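Local coordinates for protein protease Do-like 1, chloroplastic (Arabidopsis thaliana, PDB 3QO6) that is a serine protease of the chloroplast, required at high temperature, that degrades beta-casein and may clear damaged proteins, at residues L254-P259 against Q270-D275. Residues are numbered along the deposited sequence; the frame is centred on the assembly and turned at random.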
ATOM      1  N   LEU B 254      10.531 -22.052  29.213  1.00 81.50           N
ATOM      2  CA  LEU B 254      10.195 -23.429  28.852  1.00 79.85           C
ATOM      3  C   LEU B 254      11.267 -24.012  27.938  1.00 77.72           C
ATOM      4  O   LEU B 254      11.424 -23.535  26.812  1.00 78.89           O
ATOM      5  CB  LEU B 254       8.854 -23.435  28.106  1.00 81.34           C
ATOM      6  CG  LEU B 254       8.112 -24.721  27.744  1.00 81.84           C
ATOM      7  CD1 LEU B 254       6.941 -24.343  26.865  1.00 81.07           C
ATOM      8  CD2 LEU B 254       8.993 -25.696  27.017  1.00 85.69           C
ATOM      9  N   VAL B 255      12.007 -25.031  28.371  1.00 75.71           N
ATOM     10  CA  VAL B 255      12.983 -25.557  27.429  1.00 74.55           C
ATOM     11  C   VAL B 255      12.224 -26.445  26.453  1.00 74.53           C
ATOM     12  O   VAL B 255      11.444 -27.303  26.841  1.00 75.15           O
ATOM     13  CB  VAL B 255      14.210 -26.332  28.086  1.00 74.13           C
ATOM     14  CG1 VAL B 255      14.458 -25.881  29.517  1.00 65.71           C
ATOM     15  CG2 VAL B 255      14.043 -27.805  27.960  1.00 68.00           C
ATOM     16  N   LEU B 256      12.414 -26.182  25.172  1.00 73.52           N
ATOM     17  CA  LEU B 256      11.762 -26.942  24.143  1.00 73.45           C
ATOM     18  C   LEU B 256      12.658 -28.116  23.799  1.00 78.76           C
ATOM     19  O   LEU B 256      12.182 -29.231  23.582  1.00 82.15           O
ATOM     20  CB  LEU B 256      11.554 -26.060  22.918  1.00 72.30           C
ATOM     21  CG  LEU B 256      10.712 -24.799  23.176  1.00 74.42           C
ATOM     22  CD1 LEU B 256      10.564 -23.992  21.889  1.00 67.42           C
ATOM     23  CD2 LEU B 256       9.339 -25.200  23.710  1.00 72.47           C
ATOM     24  N   ASP B 257      13.967 -27.874  23.756  1.00 82.21           N
ATOM     25  CA  ASP B 257      14.917 -28.939  23.420  1.00 81.02           C
ATOM     26  C   ASP B 257      16.280 -28.796  24.101  1.00 80.48           C
ATOM     27  O   ASP B 257      16.838 -27.692  24.221  1.00 79.26           O
ATOM     28  CB  ASP B 257      15.128 -29.006  21.905  1.00 81.41           C
ATOM     29  CG  ASP B 257      15.773 -30.303  21.463  1.00 81.33           C
ATOM     30  OD1 ASP B 257      16.600 -30.279  20.536  1.00 82.81           O
ATOM     31  OD2 ASP B 257      15.443 -31.358  22.029  1.00 88.21           O
ATOM     32  N   ALA B 258      16.801 -29.932  24.552  1.00 79.02           N
ATOM     33  CA  ALA B 258      18.104 -30.000  25.203  1.00 75.90           C
ATOM     34  C   ALA B 258      18.754 -31.200  24.560  1.00 75.58           C
ATOM     35  O   ALA B 258      18.604 -32.339  25.044  1.00 73.78           O
ATOM     36  CB  ALA B 258      17.960 -30.222  26.698  1.00 73.35           C
ATOM     37  N   PRO B 259      19.460 -30.966  23.437  1.00 75.78           N
ATOM     38  CA  PRO B 259      20.170 -31.987  22.656  1.00 78.77           C
ATOM     39  C   PRO B 259      21.069 -32.781  23.594  1.00 82.15           C
ATOM     40  O   PRO B 259      21.786 -32.204  24.413  1.00 83.95           O
ATOM     41  CB  PRO B 259      20.959 -31.164  21.645  1.00 77.03           C
ATOM     42  CG  PRO B 259      20.110 -29.936  21.453  1.00 74.48           C
ATOM     43  CD  PRO B 259      19.717 -29.625  22.883  1.00 75.93           C
ATOM     44  N   GLN B 270      14.985 -32.051  30.633  1.00 80.99           N
ATOM     45  CA  GLN B 270      14.009 -32.629  29.713  1.00 86.26           C
ATOM     46  C   GLN B 270      13.397 -31.661  28.720  1.00 86.87           C
ATOM     47  O   GLN B 270      13.075 -30.517  29.052  1.00 87.99           O
ATOM     48  CB  GLN B 270      12.889 -33.292  30.493  1.00 91.89           C
ATOM     49  CG  GLN B 270      13.371 -34.317  31.499  1.00100.70           C
ATOM     50  CD  GLN B 270      12.259 -34.765  32.425  1.00104.87           C
ATOM     51  OE1 GLN B 270      12.515 -35.327  33.486  1.00107.13           O
ATOM     52  NE2 GLN B 270      11.009 -34.517  32.025  1.00109.69           N
ATOM     53  N   SER B 271      13.218 -32.154  27.501  1.00 85.52           N
ATOM     54  CA  SER B 271      12.636 -31.386  26.415  1.00 83.95           C
ATOM     55  C   SER B 271      11.110 -31.554  26.367  1.00 86.38           C
ATOM     56  O   SER B 271      10.536 -32.414  27.042  1.00 87.47           O
ATOM     57  CB  SER B 271      13.256 -31.857  25.110  1.00 81.16           C
ATOM     58  OG  SER B 271      14.660 -31.978  25.264  1.00 81.41           O
ATOM     59  N   THR B 272      10.448 -30.726  25.571  1.00 87.51           N
ATOM     60  CA  THR B 272       8.999 -30.801  25.443  1.00 87.49           C
ATOM     61  C   THR B 272       8.676 -31.883  24.421  1.00 90.14           C
ATOM     62  O   THR B 272       9.301 -31.907  23.363  1.00 88.86           O
ATOM     63  CB  THR B 272       8.457 -29.468  24.959  1.00 85.56           C
ATOM     64  OG1 THR B 272       8.847 -28.449  25.882  1.00 83.48           O
ATOM     65  CG2 THR B 272       6.950 -29.511  24.851  1.00 86.45           C
ATOM     66  N   LYS B 273       7.727 -32.773  24.739  1.00 91.81           N
ATOM     67  CA  LYS B 273       7.333 -33.870  23.840  1.00 95.50           C
ATOM     68  C   LYS B 273       5.826 -33.921  23.588  1.00 98.00           C
ATOM     69  O   LYS B 273       5.106 -33.004  23.976  1.00 97.85           O
ATOM     70  CB  LYS B 273       7.781 -35.228  24.397  1.00 96.33           C
ATOM     71  CG  LYS B 273       9.274 -35.531  24.278  1.00 99.80           C
ATOM     72  CD  LYS B 273       9.572 -37.031  24.500  1.00103.20           C
ATOM     73  CE  LYS B 273       8.963 -37.910  23.384  1.00105.95           C
ATOM     74  NZ  LYS B 273       9.109 -39.399  23.562  1.00106.35           N
ATOM     75  N   ARG B 274       5.348 -35.000  22.959  1.00101.14           N
ATOM     76  CA  ARG B 274       3.918 -35.126  22.666  1.00104.00           C
ATOM     77  C   ARG B 274       3.154 -36.400  23.044  1.00107.59           C
ATOM     78  O   ARG B 274       3.383 -37.494  22.509  1.00108.93           O
ATOM     79  CB  ARG B 274       3.649 -34.798  21.194  1.00103.02           C
ATOM     80  CG  ARG B 274       3.766 -33.315  20.933  1.00102.52           C
ATOM     81  CD  ARG B 274       3.037 -32.828  19.702  1.00 99.44           C
ATOM     82  NE  ARG B 274       2.982 -31.372  19.756  1.00101.73           N
ATOM     83  CZ  ARG B 274       2.489 -30.587  18.807  1.00102.10           C
ATOM     84  NH1 ARG B 274       1.990 -31.103  17.692  1.00105.77           N
ATOM     85  NH2 ARG B 274       2.510 -29.274  18.971  1.00100.34           N
ATOM     86  N   ASP B 275       2.210 -36.183  23.959  1.00109.72           N
ATOM     87  CA  ASP B 275       1.278 -37.147  24.554  1.00109.96           C
ATOM     88  C   ASP B 275       1.048 -38.527  23.947  1.00111.69           C
ATOM     89  O   ASP B 275       0.696 -39.472  24.662  1.00113.56           O
ATOM     90  CB  ASP B 275      -0.084 -36.460  24.683  1.00110.75           C
ATOM     91  CG  ASP B 275      -0.813 -36.818  25.968  1.00111.39           C
ATOM     92  OD1 ASP B 275      -0.161 -36.877  27.036  1.00108.34           O
ATOM     93  OD2 ASP B 275      -2.047 -37.017  25.910  1.00112.91           O
TER
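Ser271 and Thr272 dock the loop after helix 263-266 of the PDZ domain against the end of strand 253-257, and they do it with three hydrogen bonds. Thr272 supplies two. Its backbone N reaches Leu256 O at 3.0 Å, coming from above the carbonyl plane, while its OG1 donates to Val255 O at 3.0 Å, tilted 24° from the plane of the Val255 carbonyl. A chi1 of -58° turns OG1 to the same side as the residue's own N, which lets hydroxyl and amide grip successive carbonyls of the strand. The third bond runs the other way: Ala258 N gives its hydrogen to Ser271 OG (3.0 Å, 144° at the hydrogen), just where the strand ends. With an alanine here instead of Ser271, the amide of Ala258 would probably lose this acceptor and the strand end one of its ties to the loop. Further out, Gly283 N also bonds Thr272 OG1, and strand 253-257 carries a classic beta bulge at Leu256 and Asp257, opposite Lys238. The loop also meets the oligomer interface: Phe43 of a second subunit packs on Leu256 and Thr272, and Thr44 OG1 of that subunit bonds Thr272 O.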